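Local coordinates for protein putative uronate isomerase (Thermotoga maritima, PDB 4NAR) that may interconvert the two enantiomers of lactate, as lactate racemases do, at residues Lys31-His36 against Asp143-Ile148; Leu137-Phe142 against Glu212-Arg217. All blocks are in the same frame, centred on the assembly; numbering follows the deposited sequence.

Contact 1 (Lys31-His36 against Asp143-Ile148); sequences KVLVVH and DAIFFI
Phe146 turns its CG back beside its backbone N, opposite its carbonyl carbon (chi1 -55°), which carries the ring along the strand to Val32. Phe147 makes the same turn on the other face of the sheet (chi1 -61°) and brings its CD1 and CE1 beside Val35. At the first meeting Val32 CG1 lies in the ring plane of Phe146, at the edge. Val32 CG2 comes to 3.5 Å from Phe146 CE1, and the two side chains cross at about a right angle. On the other face Phe147 CD1 is 3.7 Å from Val35 CB, with the two side chains alongside each other. Leu33 and Ile145 also run side by side there, Leu33 CD2 touching Ile145 CG2. On the Phe146 face, Val34 CG1 meets Ile148 CD1 at 3.8 Å.

The backbones form a parallel ladder. Leu33 N donates to Ala144 O at 3.0 Å, and Leu33 O accepts from Phe146 N at 2.8 Å. Val35 repeats the step with Phe146 O and Ile148 N. At the N-terminal end Asp143 N bonds Lys31 O at 2.8 Å. Asp143 OD1 takes a weak bond from Lys31 N at 3.3 Å and a further one from Lys30 N. Lys31 NZ pairs with Asp141.

These are neighbouring strands in the parallel part of the mixed sheet. A beta-alpha-beta unit leads from strand 31-36 through helix 45-58 to strand 63-68, and Leu52 and Leu56 of that helix pack on Phe146. Val32, Val34 and His36 make backbone bonds to strand 63-68, while Leu33 and Val35 bond to 143-148. The buried polar backbone is thus satisfied along both edges of strand 31-36, and apolar side chains fill its two faces.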
ATOM      1  N   LYS A  31       4.585 -28.907   1.645  1.00 28.43           N
ATOM      2  CA  LYS A  31       3.589 -27.831   1.744  1.00 27.92           C
ATOM      3  C   LYS A  31       4.261 -26.453   1.886  1.00 24.58           C
ATOM      4  O   LYS A  31       5.029 -26.214   2.830  1.00 20.58           O
ATOM      5  CB  LYS A  31       2.680 -28.073   2.956  1.00 37.53           C
ATOM      6  CG  LYS A  31       1.307 -28.658   2.668  1.00 43.46           C
ATOM      7  CD  LYS A  31       0.243 -27.738   3.274  1.00 51.99           C
ATOM      8  CE  LYS A  31      -0.930 -28.493   3.889  1.00 56.51           C
ATOM      9  NZ  LYS A  31      -1.886 -27.518   4.522  1.00 52.53           N
ATOM     10  N   VAL A  32       3.943 -25.547   0.963  1.00 25.39           N
ATOM     11  CA  VAL A  32       4.529 -24.213   0.923  1.00 20.22           C
ATOM     12  C   VAL A  32       3.430 -23.142   0.799  1.00 23.14           C
ATOM     13  O   VAL A  32       2.380 -23.391   0.207  1.00 16.49           O
ATOM     14  CB  VAL A  32       5.506 -24.127  -0.275  1.00 27.26           C
ATOM     15  CG1 VAL A  32       5.349 -22.836  -1.064  1.00 30.90           C
ATOM     16  CG2 VAL A  32       6.943 -24.338   0.180  1.00 28.52           C
ATOM     17  N   LEU A  33       3.661 -21.959   1.371  1.00 22.45           N
ATOM     18  CA  LEU A  33       2.728 -20.841   1.220  1.00 20.71           C
ATOM     19  C   LEU A  33       3.432 -19.633   0.617  1.00 21.28           C
ATOM     20  O   LEU A  33       4.511 -19.222   1.090  1.00 23.00           O
ATOM     21  CB  LEU A  33       2.106 -20.450   2.571  1.00 13.47           C
ATOM     22  CG  LEU A  33       1.162 -19.233   2.619  1.00 18.79           C
ATOM     23  CD1 LEU A  33      -0.068 -19.444   1.737  1.00 14.45           C
ATOM     24  CD2 LEU A  33       0.730 -18.911   4.045  1.00 15.75           C
ATOM     25  N   VAL A  34       2.822 -19.060  -0.422  1.00 16.68           N
ATOM     26  CA  VAL A  34       3.340 -17.835  -1.011  1.00 13.02           C
ATOM     27  C   VAL A  34       2.351 -16.698  -0.800  1.00 15.61           C
ATOM     28  O   VAL A  34       1.231 -16.715  -1.331  1.00 17.54           O
ATOM     29  CB  VAL A  34       3.681 -17.988  -2.525  1.00 23.13           C
ATOM     30  CG1 VAL A  34       4.150 -16.647  -3.116  1.00 16.43           C
ATOM     31  CG2 VAL A  34       4.740 -19.059  -2.726  1.00 13.96           C
ATOM     32  N   VAL A  35       2.777 -15.715  -0.008  1.00 16.05           N
ATOM     33  CA  VAL A  35       2.013 -14.496   0.224  1.00 19.10           C
ATOM     34  C   VAL A  35       2.511 -13.433  -0.770  1.00 23.22           C
ATOM     35  O   VAL A  35       3.723 -13.170  -0.854  1.00 19.74           O
ATOM     36  CB  VAL A  35       2.154 -14.021   1.704  1.00 11.42           C
ATOM     37  CG1 VAL A  35       1.367 -12.745   1.941  1.00 11.08           C
ATOM     38  CG2 VAL A  35       1.677 -15.118   2.673  1.00 11.62           C
ATOM     39  N   HIS A  36       1.584 -12.844  -1.534  1.00 19.86           N
ATOM     40  CA  HIS A  36       1.935 -11.948  -2.638  1.00 18.75           C
ATOM     41  C   HIS A  36       1.085 -10.680  -2.636  1.00 18.15           C
ATOM     42  O   HIS A  36       0.043 -10.621  -1.969  1.00 16.33           O
ATOM     43  CB  HIS A  36       1.755 -12.658  -3.995  1.00 17.52           C
ATOM     44  CG  HIS A  36       0.372 -13.219  -4.201  1.00 17.48           C
ATOM     45  ND1 HIS A  36      -0.658 -12.481  -4.738  1.00 18.16           N
ATOM     46  CD2 HIS A  36      -0.138 -14.445  -3.921  1.00 12.51           C
ATOM     47  CE1 HIS A  36      -1.755 -13.228  -4.777  1.00 15.83           C
ATOM     48  NE2 HIS A  36      -1.465 -14.419  -4.291  1.00 19.60           N
ATOM     49  N   ASP A 143       5.926 -25.818   5.475  1.00 27.80           N
ATOM     50  CA  ASP A 143       7.357 -26.025   5.651  1.00 28.91           C
ATOM     51  C   ASP A 143       8.111 -24.729   5.381  1.00 26.44           C
ATOM     52  O   ASP A 143       9.193 -24.500   5.927  1.00 30.00           O
ATOM     53  CB  ASP A 143       7.856 -27.140   4.729  1.00 29.42           C
ATOM     54  CG  ASP A 143       7.285 -28.498   5.096  1.00 41.33           C
ATOM     55  OD1 ASP A 143       6.749 -29.179   4.187  1.00 42.75           O
ATOM     56  OD2 ASP A 143       7.374 -28.879   6.292  1.00 43.47           O
ATOM     57  N   ALA A 144       7.542 -23.889   4.523  1.00 18.50           N
ATOM     58  CA  ALA A 144       8.124 -22.587   4.249  1.00 20.36           C
ATOM     59  C   ALA A 144       7.041 -21.620   3.820  1.00 21.93           C
ATOM     60  O   ALA A 144       6.051 -22.007   3.177  1.00 24.93           O
ATOM     61  CB  ALA A 144       9.214 -22.675   3.188  1.00 15.07           C
ATOM     62  N   ILE A 145       7.228 -20.361   4.206  1.00 17.81           N
ATOM     63  CA  ILE A 145       6.338 -19.297   3.790  1.00 15.96           C
ATOM     64  C   ILE A 145       7.179 -18.216   3.132  1.00 18.21           C
ATOM     65  O   ILE A 145       8.135 -17.708   3.730  1.00 18.70           O
ATOM     66  CB  ILE A 145       5.588 -18.699   4.971  1.00 12.85           C
ATOM     67  CG1 ILE A 145       4.892 -19.807   5.764  1.00 19.13           C
ATOM     68  CG2 ILE A 145       4.568 -17.683   4.467  1.00 15.53           C
ATOM     69  CD1 ILE A 145       3.981 -19.295   6.874  1.00 18.02           C
ATOM     70  N   PHE A 146       6.819 -17.871   1.900  1.00 19.60           N
ATOM     71  CA  PHE A 146       7.575 -16.913   1.113  1.00 15.65           C
ATOM     72  C   PHE A 146       6.733 -15.679   0.939  1.00 15.50           C
ATOM     73  O   PHE A 146       5.631 -15.742   0.406  1.00 22.72           O
ATOM     74  CB  PHE A 146       7.884 -17.514  -0.251  1.00 19.31           C
ATOM     75  CG  PHE A 146       8.580 -18.842  -0.171  1.00 19.69           C
ATOM     76  CD1 PHE A 146       7.860 -20.021  -0.276  1.00 21.67           C
ATOM     77  CD2 PHE A 146       9.960 -18.911   0.027  1.00 19.72           C
ATOM     78  CE1 PHE A 146       8.503 -21.257  -0.198  1.00 25.96           C
ATOM     79  CE2 PHE A 146      10.605 -20.135   0.111  1.00 18.07           C
ATOM     80  CZ  PHE A 146       9.875 -21.313  -0.006  1.00 20.47           C
ATOM     81  N   PHE A 147       7.234 -14.554   1.408  1.00 17.81           N
ATOM     82  CA  PHE A 147       6.509 -13.312   1.256  1.00 19.15           C
ATOM     83  C   PHE A 147       7.199 -12.497   0.151  1.00 18.55           C
ATOM     84  O   PHE A 147       8.303 -11.976   0.356  1.00 22.67           O
ATOM     85  CB  PHE A 147       6.541 -12.511   2.559  1.00 11.47           C
ATOM     86  CG  PHE A 147       5.909 -13.207   3.744  1.00 19.45           C
ATOM     87  CD1 PHE A 147       4.620 -12.870   4.162  1.00 16.24           C
ATOM     88  CD2 PHE A 147       6.621 -14.171   4.477  1.00 20.80           C
ATOM     89  CE1 PHE A 147       4.037 -13.494   5.285  1.00 16.84           C
ATOM     90  CE2 PHE A 147       6.052 -14.797   5.590  1.00 13.39           C
ATOM     91  CZ  PHE A 147       4.763 -14.454   5.999  1.00 16.15           C
ATOM     92  N   ILE A 148       6.565 -12.395  -1.014  1.00 17.45           N
ATOM     93  CA  ILE A 148       7.106 -11.576  -2.095  1.00 17.00           C
ATOM     94  C   ILE A 148       6.501 -10.179  -1.949  1.00 18.13           C
ATOM     95  O   ILE A 148       5.327  -9.939  -2.279  1.00 16.35           O
ATOM     96  CB  ILE A 148       6.768 -12.160  -3.486  1.00 17.00           C
ATOM     97  CG1 ILE A 148       7.146 -13.647  -3.542  1.00 21.08           C
ATOM     98  CG2 ILE A 148       7.475 -11.369  -4.583  1.00 24.00           C
ATOM     99  CD1 ILE A 148       6.689 -14.359  -4.811  1.00 22.19           C
TER

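Contact 2 (Leu137-Phe142 against Glu212-Arg217); sequences LLFEDF and EKIKAR
Phe139 and Leu138 close over Ile214 in the tightly packed part of this contact, where Leu138 and Ile214 are buried. Ile214 CG1 lies 3.9 Å from Phe139 CE1, and the two side chains cross at about a right angle. The backbone N of Ile214 sits at the edge of the same ring, in its plane. Leu138 CB stands 3.8 Å above the centre of one face of the Phe139 ring. Leu138 O also touches Ile214 CG1, at 3.8 Å. Ala108 and Val110 of strand 107-113 add to the packing on Phe139.

The two segments are connecting pieces of an alpha/beta fold. Residues 137-142 link strand 130-135 to strand 144-150, with an inverse gamma turn centred on Asp141. Residues 212-217 lead from the end of helix 198-213 into strand 217-227. Next to the sheet, Ala216 directs its CB at buried Phe142, whose CB is 4.1 Å away.

The solvent side is held by exposed Lys213. Of its side chain, CB touches Phe139 CE1 (3.7 Å); the bent chain beyond leads away. With an alanine at Phe139, Ile214 CG1 and Lys213 CB would probably lose their aromatic neighbour, leaving a gap beside Ile214.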
ATOM      1  N   LEU A 137      -3.973 -18.867   7.945  1.00 22.10           N
ATOM      2  CA  LEU A 137      -3.056 -19.623   7.084  1.00 24.96           C
ATOM      3  C   LEU A 137      -1.598 -19.551   7.527  1.00 19.54           C
ATOM      4  O   LEU A 137      -0.872 -20.541   7.411  1.00 20.62           O
ATOM      5  CB  LEU A 137      -3.166 -19.202   5.618  1.00 25.10           C
ATOM      6  CG  LEU A 137      -4.177 -19.951   4.743  1.00 19.44           C
ATOM      7  CD1 LEU A 137      -4.344 -19.188   3.432  1.00 21.26           C
ATOM      8  CD2 LEU A 137      -3.720 -21.386   4.464  1.00 16.27           C
ATOM      9  N   LEU A 138      -1.172 -18.398   8.042  1.00 18.06           N
ATOM     10  CA  LEU A 138       0.188 -18.260   8.570  1.00 23.13           C
ATOM     11  C   LEU A 138       0.604 -19.343   9.556  1.00 25.16           C
ATOM     12  O   LEU A 138       1.801 -19.591   9.713  1.00 27.24           O
ATOM     13  CB  LEU A 138       0.388 -16.905   9.240  1.00 19.07           C
ATOM     14  CG  LEU A 138       0.490 -15.762   8.237  1.00 23.57           C
ATOM     15  CD1 LEU A 138       0.925 -14.500   8.970  1.00 26.85           C
ATOM     16  CD2 LEU A 138       1.444 -16.123   7.091  1.00 15.19           C
ATOM     17  N   PHE A 139      -0.365 -19.984  10.215  1.00 27.14           N
ATOM     18  CA  PHE A 139      -0.051 -20.899  11.316  1.00 26.39           C
ATOM     19  C   PHE A 139      -0.384 -22.357  11.053  1.00 23.49           C
ATOM     20  O   PHE A 139      -0.341 -23.177  11.970  1.00 28.33           O
ATOM     21  CB  PHE A 139      -0.702 -20.408  12.612  1.00 26.01           C
ATOM     22  CG  PHE A 139      -0.496 -18.940  12.834  1.00 32.87           C
ATOM     23  CD1 PHE A 139       0.767 -18.446  13.174  1.00 13.39           C
ATOM     24  CD2 PHE A 139      -1.536 -18.046  12.632  1.00 28.44           C
ATOM     25  CE1 PHE A 139       0.977 -17.080  13.341  1.00 18.96           C
ATOM     26  CE2 PHE A 139      -1.337 -16.674  12.794  1.00 32.84           C
ATOM     27  CZ  PHE A 139      -0.072 -16.187  13.147  1.00 26.40           C
ATOM     28  N   GLU A 140      -0.710 -22.674   9.805  1.00 22.72           N
ATOM     29  CA  GLU A 140      -0.949 -24.062   9.404  1.00 29.99           C
ATOM     30  C   GLU A 140       0.371 -24.807   9.180  1.00 28.91           C
ATOM     31  O   GLU A 140       1.445 -24.216   9.315  1.00 26.75           O
ATOM     32  CB  GLU A 140      -1.830 -24.110   8.160  1.00 26.27           C
ATOM     33  CG  GLU A 140      -2.876 -23.019   8.185  1.00 30.03           C
ATOM     34  CD  GLU A 140      -4.232 -23.495   7.734  1.00 42.77           C
ATOM     35  OE1 GLU A 140      -4.281 -24.448   6.918  1.00 49.35           O
ATOM     36  OE2 GLU A 140      -5.244 -22.917   8.204  1.00 44.72           O
ATOM     37  N   ASP A 141       0.290 -26.096   8.853  1.00 26.29           N
ATOM     38  CA  ASP A 141       1.496 -26.917   8.711  1.00 31.98           C
ATOM     39  C   ASP A 141       2.308 -26.629   7.438  1.00 32.42           C
ATOM     40  O   ASP A 141       2.455 -27.501   6.577  1.00 38.26           O
ATOM     41  CB  ASP A 141       1.144 -28.415   8.799  1.00 47.61           C
ATOM     42  CG  ASP A 141       0.057 -28.835   7.790  1.00 71.25           C
ATOM     43  OD1 ASP A 141      -0.468 -27.961   7.057  1.00 76.33           O
ATOM     44  OD2 ASP A 141      -0.282 -30.046   7.737  1.00 81.74           O
ATOM     45  N   PHE A 142       2.851 -25.422   7.310  1.00 28.78           N
ATOM     46  CA  PHE A 142       3.706 -25.131   6.157  1.00 26.93           C
ATOM     47  C   PHE A 142       5.177 -25.360   6.472  1.00 28.33           C
ATOM     48  O   PHE A 142       5.623 -25.140   7.596  1.00 33.94           O
ATOM     49  CB  PHE A 142       3.480 -23.713   5.613  1.00 25.72           C
ATOM     50  CG  PHE A 142       2.157 -23.542   4.920  1.00 25.89           C
ATOM     51  CD1 PHE A 142       1.908 -24.183   3.703  1.00 16.11           C
ATOM     52  CD2 PHE A 142       1.150 -22.766   5.494  1.00 25.98           C
ATOM     53  CE1 PHE A 142       0.671 -24.054   3.063  1.00 22.86           C
ATOM     54  CE2 PHE A 142      -0.102 -22.622   4.860  1.00 27.03           C
ATOM     55  CZ  PHE A 142      -0.340 -23.267   3.643  1.00 26.68           C
ATOM     56  N   GLU A 212       6.841 -15.088  16.009  1.00 32.31           N
ATOM     57  CA  GLU A 212       7.003 -16.010  17.119  1.00 32.51           C
ATOM     58  C   GLU A 212       6.128 -17.256  16.939  1.00 32.44           C
ATOM     59  O   GLU A 212       6.583 -18.377  17.165  1.00 35.69           O
ATOM     60  CB  GLU A 212       6.620 -15.310  18.416  1.00 43.25           C
ATOM     61  CG  GLU A 212       7.725 -15.276  19.459  1.00 55.88           C
ATOM     62  CD  GLU A 212       7.169 -15.373  20.868  1.00 61.24           C
ATOM     63  OE1 GLU A 212       6.107 -14.756  21.137  1.00 68.49           O
ATOM     64  OE2 GLU A 212       7.773 -16.089  21.694  1.00 58.80           O
ATOM     65  N   LYS A 213       4.871 -17.065  16.538  1.00 27.60           N
ATOM     66  CA  LYS A 213       3.943 -18.192  16.442  1.00 26.10           C
ATOM     67  C   LYS A 213       4.049 -18.991  15.125  1.00 24.72           C
ATOM     68  O   LYS A 213       3.584 -20.132  15.047  1.00 28.88           O
ATOM     69  CB  LYS A 213       2.506 -17.733  16.700  1.00 34.93           C
ATOM     70  CG  LYS A 213       2.247 -17.307  18.152  1.00 53.87           C
ATOM     71  CD  LYS A 213       2.495 -18.470  19.125  1.00 64.98           C
ATOM     72  CE  LYS A 213       3.469 -18.065  20.249  1.00 66.19           C
ATOM     73  NZ  LYS A 213       4.313 -19.217  20.711  1.00 61.99           N
ATOM     74  N   ILE A 214       4.664 -18.403  14.099  1.00 25.23           N
ATOM     75  CA  ILE A 214       4.907 -19.124  12.843  1.00 21.88           C
ATOM     76  C   ILE A 214       5.973 -20.194  13.030  1.00 22.11           C
ATOM     77  O   ILE A 214       7.093 -19.882  13.430  1.00 31.31           O
ATOM     78  CB  ILE A 214       5.392 -18.181  11.725  1.00 22.27           C
ATOM     79  CG1 ILE A 214       4.285 -17.197  11.347  1.00 18.34           C
ATOM     80  CG2 ILE A 214       5.894 -18.985  10.506  1.00 16.73           C
ATOM     81  CD1 ILE A 214       4.772 -16.082  10.453  1.00 24.69           C
ATOM     82  N   LYS A 215       5.630 -21.448  12.729  1.00 30.70           N
ATOM     83  CA  LYS A 215       6.595 -22.548  12.832  1.00 35.28           C
ATOM     84  C   LYS A 215       7.337 -22.858  11.533  1.00 26.55           C
ATOM     85  O   LYS A 215       8.459 -23.361  11.571  1.00 29.48           O
ATOM     86  CB  LYS A 215       5.933 -23.818  13.376  1.00 43.75           C
ATOM     87  CG  LYS A 215       4.430 -23.864  13.202  1.00 52.02           C
ATOM     88  CD  LYS A 215       3.778 -24.332  14.507  1.00 64.28           C
ATOM     89  CE  LYS A 215       4.443 -25.600  15.055  1.00 66.85           C
ATOM     90  NZ  LYS A 215       4.844 -25.446  16.486  1.00 64.53           N
ATOM     91  N   ALA A 216       6.713 -22.570  10.392  1.00 19.43           N
ATOM     92  CA  ALA A 216       7.417 -22.654   9.113  1.00 22.91           C
ATOM     93  C   ALA A 216       8.645 -21.736   9.124  1.00 20.80           C
ATOM     94  O   ALA A 216       8.698 -20.778   9.900  1.00 20.04           O
ATOM     95  CB  ALA A 216       6.494 -22.254   7.970  1.00 17.48           C
ATOM     96  N   ARG A 217       9.627 -22.030   8.271  1.00 22.83           N
ATOM     97  CA  ARG A 217      10.678 -21.055   7.955  1.00 23.80           C
ATOM     98  C   ARG A 217      10.073 -19.936   7.101  1.00 22.62           C
ATOM     99  O   ARG A 217       9.327 -20.213   6.155  1.00 22.96           O
ATOM    100  CB  ARG A 217      11.825 -21.710   7.180  1.00 26.06           C
ATOM    101  CG  ARG A 217      12.597 -22.792   7.943  1.00 24.60           C
ATOM    102  CD  ARG A 217      13.763 -23.308   7.093  1.00 33.61           C
ATOM    103  NE  ARG A 217      14.775 -22.272   6.859  1.00 35.33           N
ATOM    104  CZ  ARG A 217      15.847 -22.424   6.083  1.00 33.37           C
ATOM    105  NH1 ARG A 217      16.053 -23.575   5.441  1.00 31.95           N
ATOM    106  NH2 ARG A 217      16.709 -21.417   5.943  1.00 29.24           N
TER

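Overall arrangement
After strand 5-6 and helix 12-24 the chain forms strand 31-36. It returns 107 residues later at 143-148, and contact 1 closes this long loop. Just before that return it passes through 137-142. Contact 2 closes a second loop, with 69 residues between its segments, when the chain reaches 212-217. The segments therefore alternate, and the two loops cross. Residues 137-142 run straight into 143-148, and the contact centres are about 10 Å apart. Ile145 CD1 packs on Leu138 O, and a probable hydrogen bond joins Ile145 N to Arg217 O. Contact 1 joins strands 31-36 and 144-150; contact 2 joins the loops that lead into strands 144-150 and 217-227.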